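Local coordinates for uncharacterized protein (Thermus thermophilus HB8, PDB 6SCE) that probably cleaves DNA in Type III CRISPR defence, once a cyclic oligoadenylate second messenger has bound to its CARF region and activated it, at residues G11-P16 with R145-P150; G47-A52 with E149-A154; L116-A121 with V183-P188. One frame throughout, in Å; residues are numbered along the deposited sequence.

Interaction 1 (G11-P16 with R145-P150); sequences GNDPAP and RLYLEP. With nucleotides of chain B.
Residues D13 to A15, leading into helix 15-28, face L146 and Y147 of helix 140-148, with the CA atoms of P14 and L146 7.3 Å apart. D13 and Y147 carry the contact. The side chains cross almost perpendicularly, the carboxylate and ring planes 79° apart, and Y147 OH donates to D13 OD1 over 2.6 Å. The tyrosine comes from the syn side of this oxygen, somewhat out of the carboxylate plane. The anti lone pair of the same atom takes A15 N at 3.0 Å, a capping bond from D13, which precedes the turn leading into the helix, so two donors fix the carboxylate. D13 CG lies opposite the backbone N (chi1 -150°), which swings the acid beside its own carbonyl carbon and across to the phenol. Having given its proton to D13, Y147 OH receives N6 of A2 of chain B at 3.2 Å in a rather bent bond, and A15 CB packs against both the hydroxyl and this amino group. P14 CD lies at the ring edge, 4.4 Å from Y147 CE1. Further bonds hold the two nucleotides: the amide D13 N reaches OP1 of A2 of chain B at 2.8 Å, and N12 gives its amide N to O2' and its side-chain ND2 to N3 of A1 of chain B. The contact lines the bound nucleotides, consistent with the cyclic oligoadenylate pocket of a Rossmann-like CARF domain, at the turn after strand 5-10. Helix 44-59 packs alongside, with F53 against P14 and K49 making a cation-pi contact with Y147, and L138 touches both A15 and L146.

Interaction 2 (G47-A52 with E149-A154); sequences GKKRQA and EPLGEA
K48 meets P150 through both its backbone and the root of its side chain. Its carbonyl O lies 3.5 Å from P150 CB, the proline side pressing on the helix backbone where K48 O also accepts A52 N. Here the two backbones are nearest, with the CA atoms of K48 and P150 5.6 Å apart. K48 CD passes P150 O at 3.7 Å before the extended lysine leads off toward solvent. K49, one residue on, crosses the proline ring at about a right angle, and its CA sits 4.0 Å from P150 CG. With CG opposite the carbonyl carbon (chi1 -67°) and the chain straight beyond it, K49 runs past the proline to L151, where K49 CE touches L151 CD1 at 3.8 Å. The lysine tip goes further still, NZ donating to R218 O of helix 206-220. A Schellman motif ends helix 140-148 in the partner segment. G152, at positive phi, is its C-prime residue; G152 N returns to E149 O at 3.0 Å and E153 N to L148 O. P150 and L151 lie within this turn, against helix 44-59. R50 points away, NH2 donating to G11 O and F39 O. A52, one turn after K48, places its methyl CB 3.7 Å from P150 CG, so that the ring is wedged against K48, K49 and A52. E149 approaches the same methyl more loosely, OE1 standing 4.3 Å from A52 CB.

Interaction 3 (L116-A121 with V183-P188); sequences LEAPRA and VHRGLP
A118 and the ring of P119 pack against the tip of the hairpin 179-192, where a type I' turn runs from H184 to L187. R185, in this turn, directs its carbonyl at both residues: A118 CA makes a CA-H...O contact with R185 O, 3.3 Å long and nearly straight at 167°, and P119 CD lies 3.1 Å from the same oxygen. The R185 guanidinium lies flat on the other segment, with A118 N 3.5 Å above its centre and E117 CA over the rim of the same face. A bend at chi3 (69°) lays the guanidinium over the E117-A118 backbone, and its NH2 forms a salt bridge with E134, which gives the charge a partner in the loop beyond strand 129-132.

Water links the segments twice. One molecule, in the guanidinium plane of R185 and also at the edge of the H184 ring, accepts from R185 NH1, donates to L116 O at 2.7 Å and bonds to H184 NE2. Another donates to H184 O at 2.6 Å and to E117 O. Ionic bonding also braces the first segment from within, R120 NH2 meeting E117 OE1 on its syn side.

Leucine side chains complete the packing. L116 CD2 rests 3.9 Å from H184 CD2, and L187 CD1 meets a carbonyl, 3.5 Å from E117 O, while P119 brushes the second branch of L187.

The contact joins the hairpin of one mixed sheet to the segment entering strand 120-125 of another. L116 also packs on L268 and V272 of helix 268-276, and the Y143 hydroxyl of helix 140-148 is hydrogen-bonded to G186 O.

How the interactions relate
Interactions 1 and 2 are neighbours sharing E149 and P150, and both bring helix 140-148, or the turn that ends it, against the first part of the chain: the turn after strand 5-10 in one case and helix 44-59 in the other. R50 ties helix 44-59 to G11. Their chemistry differs with place: interaction 1 is buried and polar at its centre, where it holds the nucleotides, whereas interaction 2 is partly exposed and largely proline-to-helix packing. Interaction 3, also buried, has its centre about 15 Å from that of interaction 1 and joins two sheets by an arginine lying flat over backbone and by bridging waters. Y143 of helix 140-148 touches both interactions 1 and 3.

Interaction 1 (G11-P16 with R145-P150)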
loop_
_atom_site.group_PDB
_atom_site.type_symbol
_atom_site.label_atom_id
_atom_site.label_comp_id
_atom_site.label_asym_id
_atom_site.label_seq_id
_atom_site.Cartn_x
_atom_site.Cartn_y
_atom_site.Cartn_z
ATOM N N GLY A 11 -3.292 15.863 -1.699
ATOM C CA GLY A 11 -2.243 14.903 -1.356
ATOM C C GLY A 11 -1.256 14.726 -2.485
ATOM O O GLY A 11 -1.013 15.647 -3.273
ATOM N N ASN A 12 -0.660 13.543 -2.569
ATOM C CA ASN A 12 0.347 13.299 -3.557
ATOM C C ASN A 12 -0.137 13.468 -4.988
ATOM O O ASN A 12 0.576 14.016 -5.832
ATOM C CB ASN A 12 0.937 11.882 -3.417
ATOM C CG ASN A 12 1.844 11.757 -2.220
ATOM O OD1 ASN A 12 2.421 12.754 -1.763
ATOM N ND2 ASN A 12 1.909 10.559 -1.654
ATOM N N ASP A 13 -1.292 12.908 -5.295
ATOM C CA ASP A 13 -1.731 12.866 -6.669
ATOM C C ASP A 13 -2.625 14.060 -7.067
ATOM O O ASP A 13 -3.656 14.279 -6.467
ATOM C CB ASP A 13 -2.460 11.566 -6.987
ATOM C CG ASP A 13 -2.280 11.193 -8.430
ATOM O OD1 ASP A 13 -2.846 11.898 -9.286
ATOM O OD2 ASP A 13 -1.521 10.230 -8.689
ATOM N N PRO A 14 -2.223 14.821 -8.084
ATOM C CA PRO A 14 -3.027 15.988 -8.467
ATOM C C PRO A 14 -4.275 15.631 -9.256
ATOM O O PRO A 14 -5.169 16.473 -9.410
ATOM C CB PRO A 14 -2.058 16.795 -9.342
ATOM C CG PRO A 14 -1.175 15.774 -9.938
ATOM C CD PRO A 14 -0.968 14.763 -8.841
ATOM N N ALA A 15 -4.349 14.410 -9.760
ATOM C CA ALA A 15 -5.472 14.078 -10.657
ATOM C C ALA A 15 -6.875 14.199 -10.035
ATOM O O ALA A 15 -7.783 14.747 -10.665
ATOM C CB ALA A 15 -5.287 12.721 -11.272
ATOM N N PRO A 16 -7.084 13.698 -8.805
ATOM C CA PRO A 16 -8.433 13.883 -8.248
ATOM C C PRO A 16 -8.746 15.332 -7.913
ATOM O O PRO A 16 -9.892 15.722 -7.960
ATOM C CB PRO A 16 -8.435 13.031 -6.974
ATOM C CG PRO A 16 -6.988 12.812 -6.659
ATOM C CD PRO A 16 -6.270 12.776 -7.988
ATOM N N ARG A 145 0.159 15.868 -19.240
ATOM C CA ARG A 145 0.749 17.087 -18.712
ATOM C C ARG A 145 0.911 17.029 -17.168
ATOM O O ARG A 145 1.796 17.660 -16.625
ATOM C CB ARG A 145 0.026 18.354 -19.212
ATOM C CG ARG A 145 -1.386 18.527 -18.709
ATOM C CD ARG A 145 -2.001 19.870 -19.141
ATOM N NE ARG A 145 -1.169 20.972 -18.711
ATOM C CZ ARG A 145 -1.154 22.179 -19.236
ATOM N NH1 ARG A 145 -2.016 22.517 -20.201
ATOM N NH2 ARG A 145 -0.301 23.068 -18.736
ATOM N N LEU A 146 0.072 16.256 -16.481
ATOM C CA LEU A 146 0.145 16.109 -15.013
ATOM C C LEU A 146 1.138 15.058 -14.538
ATOM O O LEU A 146 1.702 15.216 -13.465
ATOM C CB LEU A 146 -1.238 15.748 -14.440
ATOM C CG LEU A 146 -2.327 16.844 -14.530
ATOM C CD1 LEU A 146 -3.640 16.366 -13.958
ATOM C CD2 LEU A 146 -1.836 18.082 -13.808
ATOM N N TYR A 147 1.336 13.997 -15.321
ATOM C CA TYR A 147 2.179 12.855 -14.923
ATOM C C TYR A 147 3.428 12.713 -15.780
ATOM O O TYR A 147 4.533 12.542 -15.260
ATOM C CB TYR A 147 1.423 11.545 -15.054
ATOM C CG TYR A 147 0.252 11.309 -14.100
ATOM C CD1 TYR A 147 -0.089 12.221 -13.099
ATOM C CD2 TYR A 147 -0.499 10.140 -14.203
ATOM C CE1 TYR A 147 -1.145 11.956 -12.232
ATOM C CE2 TYR A 147 -1.560 9.873 -13.344
ATOM C CZ TYR A 147 -1.874 10.776 -12.356
ATOM O OH TYR A 147 -2.924 10.500 -11.481
ATOM N N LEU A 148 3.253 12.712 -17.099
ATOM C CA LEU A 148 4.368 12.334 -17.960
ATOM C C LEU A 148 5.353 13.480 -18.171
ATOM O O LEU A 148 6.566 13.325 -17.975
ATOM C CB LEU A 148 3.860 11.802 -19.279
ATOM C CG LEU A 148 2.914 10.622 -19.157
ATOM C CD1 LEU A 148 2.549 10.136 -20.542
ATOM C CD2 LEU A 148 3.494 9.490 -18.318
ATOM N N GLU A 149 4.838 14.646 -18.512
ATOM C CA GLU A 149 5.692 15.805 -18.709
ATOM C C GLU A 149 6.576 16.093 -17.489
ATOM O O GLU A 149 7.795 16.235 -17.631
ATOM C CB GLU A 149 4.853 17.029 -19.115
ATOM C CG GLU A 149 5.670 18.278 -19.414
ATOM C CD GLU A 149 6.232 18.956 -18.161
ATOM O OE1 GLU A 149 5.523 19.021 -17.118
ATOM O OE2 GLU A 149 7.388 19.455 -18.218
ATOM N N PRO A 150 5.992 16.192 -16.279
ATOM C CA PRO A 150 6.905 16.478 -15.159
ATOM C C PRO A 150 7.927 15.385 -14.846
ATOM O O PRO A 150 8.907 15.669 -14.196
ATOM C CB PRO A 150 5.956 16.653 -13.960
ATOM C CG PRO A 150 4.712 15.977 -14.356
ATOM C CD PRO A 150 4.591 16.222 -15.839
ATOM P P A B 2 -3.828 11.485 -2.685
ATOM O OP1 A B 2 -2.600 11.183 -3.484
ATOM O OP2 A B 2 -4.442 12.859 -2.653
ATOM O "O5'" A B 2 -4.965 10.466 -3.179
ATOM C "C5'" A B 2 -6.326 10.693 -2.745
ATOM C "C4'" A B 2 -7.226 9.656 -3.368
ATOM O "O4'" A B 2 -7.261 9.878 -4.804
ATOM C "C3'" A B 2 -6.816 8.204 -3.163
ATOM O "O3'" A B 2 -7.948 7.378 -2.896
ATOM C "C2'" A B 2 -6.218 7.819 -4.514
ATOM O "O2'" A B 2 -6.370 6.445 -4.797
ATOM C "C1'" A B 2 -7.067 8.654 -5.462
ATOM N N9 A B 2 -6.484 8.880 -6.770
ATOM C C8 A B 2 -5.158 8.785 -7.127
ATOM N N7 A B 2 -4.968 8.988 -8.406
ATOM C C5 A B 2 -6.235 9.210 -8.925
ATOM C C6 A B 2 -6.697 9.471 -10.230
ATOM N N6 A B 2 -5.913 9.476 -11.305
ATOM N N1 A B 2 -8.025 9.687 -10.384
ATOM C C2 A B 2 -8.817 9.576 -9.308
ATOM N N3 A B 2 -8.499 9.323 -8.038
ATOM C C4 A B 2 -7.176 9.141 -7.918
ATOM P P A B 1 -5.021 7.398 3.253
ATOM O OP1 A B 1 -5.825 7.906 4.410
ATOM O OP2 A B 1 -5.695 6.400 2.335
ATOM O "O5'" A B 1 -4.543 8.683 2.437
ATOM C "C5'" A B 1 -4.204 8.607 1.055
ATOM C "C4'" A B 1 -3.190 9.686 0.761
ATOM O "O4'" A B 1 -1.911 9.314 1.340
ATOM C "C3'" A B 1 -2.956 9.910 -0.737
ATOM O "O3'" A B 1 -3.708 11.064 -1.134
ATOM C "C2'" A B 1 -1.433 10.090 -0.821
ATOM O "O2'" A B 1 -1.062 11.439 -0.632
ATOM C "C1'" A B 1 -0.935 9.222 0.327
ATOM N N9 A B 1 -0.754 7.808 -0.006
ATOM C C8 A B 1 -1.186 6.743 0.734
ATOM N N7 A B 1 -0.865 5.598 0.189
ATOM C C5 A B 1 -0.165 5.931 -0.959
ATOM C C6 A B 1 0.436 5.150 -1.964
ATOM N N6 A B 1 0.411 3.820 -1.967
ATOM N N1 A B 1 1.060 5.802 -2.976
ATOM C C2 A B 1 1.059 7.143 -2.961
ATOM N N3 A B 1 0.513 7.977 -2.076
ATOM C C4 A B 1 -0.093 7.299 -1.088
#

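Interaction 2 (G47-A52 with E149-A154)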
loop_
_atom_site.group_PDB
_atom_site.type_symbol
_atom_site.label_atom_id
_atom_site.label_comp_id
_atom_site.label_asym_id
_atom_site.label_seq_id
_atom_site.Cartn_x
_atom_site.Cartn_y
_atom_site.Cartn_z
ATOM N N GLY A 47 6.212 15.859 -6.049
ATOM C CA GLY A 47 6.459 17.287 -6.002
ATOM C C GLY A 47 6.386 17.898 -7.393
ATOM O O GLY A 47 5.786 18.961 -7.589
ATOM N N LYS A 48 7.011 17.234 -8.348
ATOM C CA LYS A 48 6.992 17.681 -9.741
ATOM C C LYS A 48 5.602 17.614 -10.371
ATOM O O LYS A 48 5.214 18.497 -11.130
ATOM C CB LYS A 48 8.004 16.878 -10.566
ATOM C CG LYS A 48 9.454 17.261 -10.275
ATOM C CD LYS A 48 10.418 16.230 -10.847
ATOM C CE LYS A 48 11.856 16.738 -10.788
ATOM N NZ LYS A 48 12.794 15.724 -11.348
ATOM N N LYS A 49 4.843 16.578 -10.049
ATOM C CA LYS A 49 3.479 16.462 -10.545
ATOM C C LYS A 49 2.584 17.560 -9.988
ATOM O O LYS A 49 1.713 18.083 -10.706
ATOM C CB LYS A 49 2.915 15.077 -10.213
ATOM C CG LYS A 49 3.615 13.937 -10.953
ATOM C CD LYS A 49 3.045 12.576 -10.561
ATOM C CE LYS A 49 3.695 11.435 -11.330
ATOM N NZ LYS A 49 3.276 10.106 -10.792
ATOM N N ARG A 50 2.818 17.932 -8.721
ATOM C CA ARG A 50 2.086 18.994 -8.123
ATOM C C ARG A 50 2.411 20.330 -8.809
ATOM O O ARG A 50 1.502 21.126 -9.041
ATOM C CB ARG A 50 2.343 19.081 -6.612
ATOM C CG ARG A 50 1.532 20.161 -5.934
ATOM C CD ARG A 50 1.739 20.160 -4.434
ATOM N NE ARG A 50 1.222 18.936 -3.826
ATOM C CZ ARG A 50 1.341 18.612 -2.545
ATOM N NH1 ARG A 50 1.996 19.397 -1.697
ATOM N NH2 ARG A 50 0.850 17.467 -2.123
ATOM N N GLN A 51 3.684 20.574 -9.124
ATOM C CA GLN A 51 4.043 21.797 -9.853
ATOM C C GLN A 51 3.438 21.802 -11.244
ATOM O O GLN A 51 3.031 22.850 -11.715
ATOM C CB GLN A 51 5.566 22.045 -9.882
ATOM C CG GLN A 51 6.121 22.351 -8.496
ATOM C CD GLN A 51 5.352 23.465 -7.772
ATOM O OE1 GLN A 51 5.087 24.520 -8.349
ATOM N NE2 GLN A 51 4.963 23.218 -6.515
ATOM N N ALA A 52 3.341 20.637 -11.882
ATOM C CA ALA A 52 2.670 20.535 -13.175
ATOM C C ALA A 52 1.172 20.874 -13.065
ATOM O O ALA A 52 0.590 21.524 -13.931
ATOM C CB ALA A 52 2.882 19.163 -13.761
ATOM N N GLU A 149 4.838 14.646 -18.512
ATOM C CA GLU A 149 5.692 15.805 -18.709
ATOM C C GLU A 149 6.576 16.093 -17.489
ATOM O O GLU A 149 7.795 16.235 -17.631
ATOM C CB GLU A 149 4.853 17.029 -19.115
ATOM C CG GLU A 149 5.670 18.278 -19.414
ATOM C CD GLU A 149 6.232 18.956 -18.161
ATOM O OE1 GLU A 149 5.523 19.021 -17.118
ATOM O OE2 GLU A 149 7.388 19.455 -18.218
ATOM N N PRO A 150 5.992 16.192 -16.279
ATOM C CA PRO A 150 6.905 16.478 -15.159
ATOM C C PRO A 150 7.927 15.385 -14.846
ATOM O O PRO A 150 8.907 15.669 -14.196
ATOM C CB PRO A 150 5.956 16.653 -13.960
ATOM C CG PRO A 150 4.712 15.977 -14.356
ATOM C CD PRO A 150 4.591 16.222 -15.839
ATOM N N LEU A 151 7.672 14.140 -15.249
ATOM C CA LEU A 151 8.630 13.064 -15.042
ATOM C C LEU A 151 9.663 12.976 -16.199
ATOM O O LEU A 151 10.485 12.076 -16.211
ATOM C CB LEU A 151 7.909 11.720 -14.933
ATOM C CG LEU A 151 7.076 11.423 -13.679
ATOM C CD1 LEU A 151 6.228 10.178 -13.878
ATOM C CD2 LEU A 151 7.952 11.271 -12.457
ATOM N N GLY A 152 9.575 13.869 -17.177
ATOM C CA GLY A 152 10.493 13.886 -18.313
ATOM C C GLY A 152 10.257 12.748 -19.297
ATOM O O GLY A 152 11.178 12.328 -20.003
ATOM N N GLU A 153 9.032 12.237 -19.358
ATOM C CA GLU A 153 8.727 11.108 -20.221
ATOM C C GLU A 153 8.140 11.645 -21.504
ATOM O O GLU A 153 7.032 12.215 -21.500
ATOM C CB GLU A 153 7.709 10.152 -19.576
ATOM C CG GLU A 153 8.188 9.468 -18.308
ATOM C CD GLU A 153 9.263 8.408 -18.535
ATOM O OE1 GLU A 153 9.488 7.968 -19.682
ATOM O OE2 GLU A 153 9.907 8.031 -17.544
ATOM N N ALA A 154 8.863 11.448 -22.610
ATOM C CA ALA A 154 8.315 11.744 -23.910
ATOM C C ALA A 154 7.287 10.685 -24.276
ATOM O O ALA A 154 7.333 9.545 -23.819
ATOM C CB ALA A 154 9.421 11.831 -24.977
#

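Interaction 3 (L116-A121 with V183-P188)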
loop_
_atom_site.group_PDB
_atom_site.type_symbol
_atom_site.label_atom_id
_atom_site.label_comp_id
_atom_site.label_asym_id
_atom_site.label_seq_id
_atom_site.Cartn_x
_atom_site.Cartn_y
_atom_site.Cartn_z
ATOM N N LEU A 116 -12.159 0.007 -15.157
ATOM C CA LEU A 116 -12.945 0.161 -16.365
ATOM C C LEU A 116 -14.215 0.983 -16.238
ATOM O O LEU A 116 -15.007 1.038 -17.179
ATOM C CB LEU A 116 -13.261 -1.212 -16.995
ATOM C CG LEU A 116 -12.075 -2.000 -17.524
ATOM C CD1 LEU A 116 -12.584 -3.274 -18.185
ATOM C CD2 LEU A 116 -11.254 -1.202 -18.506
ATOM N N GLU A 117 -14.431 1.646 -15.103
ATOM C CA GLU A 117 -15.553 2.585 -14.994
ATOM C C GLU A 117 -15.071 4.016 -15.059
ATOM O O GLU A 117 -13.907 4.274 -14.806
ATOM C CB GLU A 117 -16.287 2.367 -13.702
ATOM C CG GLU A 117 -17.200 1.153 -13.744
ATOM C CD GLU A 117 -18.223 1.164 -12.630
ATOM O OE1 GLU A 117 -18.302 2.165 -11.892
ATOM O OE2 GLU A 117 -18.928 0.146 -12.477
ATOM N N ALA A 118 -15.946 4.954 -15.387
ATOM C CA ALA A 118 -15.598 6.355 -15.231
ATOM C C ALA A 118 -15.683 6.670 -13.741
ATOM O O ALA A 118 -16.476 6.049 -13.012
ATOM C CB ALA A 118 -16.550 7.258 -16.000
ATOM N N PRO A 119 -14.905 7.650 -13.287
ATOM C CA PRO A 119 -15.063 8.087 -11.877
ATOM C C PRO A 119 -16.453 8.631 -11.602
ATOM O O PRO A 119 -17.154 9.023 -12.546
ATOM C CB PRO A 119 -14.046 9.217 -11.731
ATOM C CG PRO A 119 -13.094 9.029 -12.851
ATOM C CD PRO A 119 -13.874 8.422 -13.986
ATOM N N ARG A 120 -16.843 8.647 -10.329
ATOM C CA ARG A 120 -18.117 9.201 -9.883
ATOM C C ARG A 120 -17.885 10.377 -8.961
ATOM O O ARG A 120 -16.924 10.378 -8.200
ATOM C CB ARG A 120 -18.890 8.143 -9.114
ATOM C CG ARG A 120 -19.137 6.857 -9.882
ATOM C CD ARG A 120 -19.850 5.834 -9.012
ATOM N NE ARG A 120 -19.928 4.575 -9.718
ATOM C CZ ARG A 120 -20.906 3.694 -9.605
ATOM N NH1 ARG A 120 -21.931 3.911 -8.796
ATOM N NH2 ARG A 120 -20.841 2.585 -10.315
ATOM N N ALA A 121 -18.754 11.378 -9.030
ATOM C CA ALA A 121 -18.825 12.398 -7.984
ATOM C C ALA A 121 -19.830 11.938 -6.947
ATOM O O ALA A 121 -20.968 11.584 -7.288
ATOM C CB ALA A 121 -19.271 13.736 -8.570
ATOM N N VAL A 183 -5.290 5.596 -21.225
ATOM C CA VAL A 183 -6.318 6.337 -20.451
ATOM C C VAL A 183 -7.681 5.995 -20.983
ATOM O O VAL A 183 -7.990 6.190 -22.158
ATOM C CB VAL A 183 -6.070 7.841 -20.442
ATOM C CG1 VAL A 183 -7.202 8.566 -19.729
ATOM C CG2 VAL A 183 -4.729 8.131 -19.783
ATOM N N HIS A 184 -8.486 5.429 -20.115
ATOM C CA HIS A 184 -9.819 4.989 -20.458
ATOM C C HIS A 184 -10.792 5.468 -19.409
ATOM O O HIS A 184 -10.619 5.162 -18.216
ATOM C CB HIS A 184 -9.866 3.485 -20.509
ATOM C CG HIS A 184 -11.208 2.954 -20.882
ATOM N ND1 HIS A 184 -11.749 3.123 -22.140
ATOM C CD2 HIS A 184 -12.124 2.269 -20.164
ATOM C CE1 HIS A 184 -12.948 2.572 -22.170
ATOM N NE2 HIS A 184 -13.191 2.028 -20.991
ATOM N N ARG A 185 -11.775 6.258 -19.863
ATOM C CA ARG A 185 -12.841 6.824 -19.044
ATOM C C ARG A 185 -12.251 7.484 -17.782
ATOM O O ARG A 185 -12.717 7.271 -16.672
ATOM C CB ARG A 185 -13.905 5.786 -18.694
ATOM C CG ARG A 185 -14.564 5.175 -19.946
ATOM C CD ARG A 185 -15.573 4.089 -19.621
ATOM N NE ARG A 185 -16.759 4.618 -18.965
ATOM C CZ ARG A 185 -17.669 3.887 -18.305
ATOM N NH1 ARG A 185 -17.569 2.561 -18.213
ATOM N NH2 ARG A 185 -18.705 4.487 -17.727
ATOM N N GLY A 186 -11.194 8.240 -17.991
ATOM C CA GLY A 186 -10.611 9.032 -16.917
ATOM C C GLY A 186 -9.608 8.357 -16.012
ATOM O O GLY A 186 -9.139 8.999 -15.076
ATOM N N LEU A 187 -9.270 7.091 -16.267
ATOM C CA LEU A 187 -8.344 6.365 -15.424
ATOM C C LEU A 187 -7.141 5.847 -16.201
ATOM O O LEU A 187 -7.257 5.550 -17.414
ATOM C CB LEU A 187 -9.056 5.207 -14.728
ATOM C CG LEU A 187 -10.180 5.540 -13.746
ATOM C CD1 LEU A 187 -10.765 4.217 -13.274
ATOM C CD2 LEU A 187 -9.630 6.373 -12.611
ATOM N N PRO A 188 -5.965 5.803 -15.535
ATOM C CA PRO A 188 -4.736 5.368 -16.162
ATOM C C PRO A 188 -4.469 3.887 -15.976
ATOM O O PRO A 188 -4.724 3.334 -14.903
ATOM C CB PRO A 188 -3.675 6.181 -15.419
ATOM C CG PRO A 188 -4.237 6.274 -14.040
ATOM C CD PRO A 188 -5.719 6.247 -14.146
HETATM O O HOH W 1 -15.552 0.718 -19.759
HETATM O O HOH W 2 -11.574 3.187 -16.784
#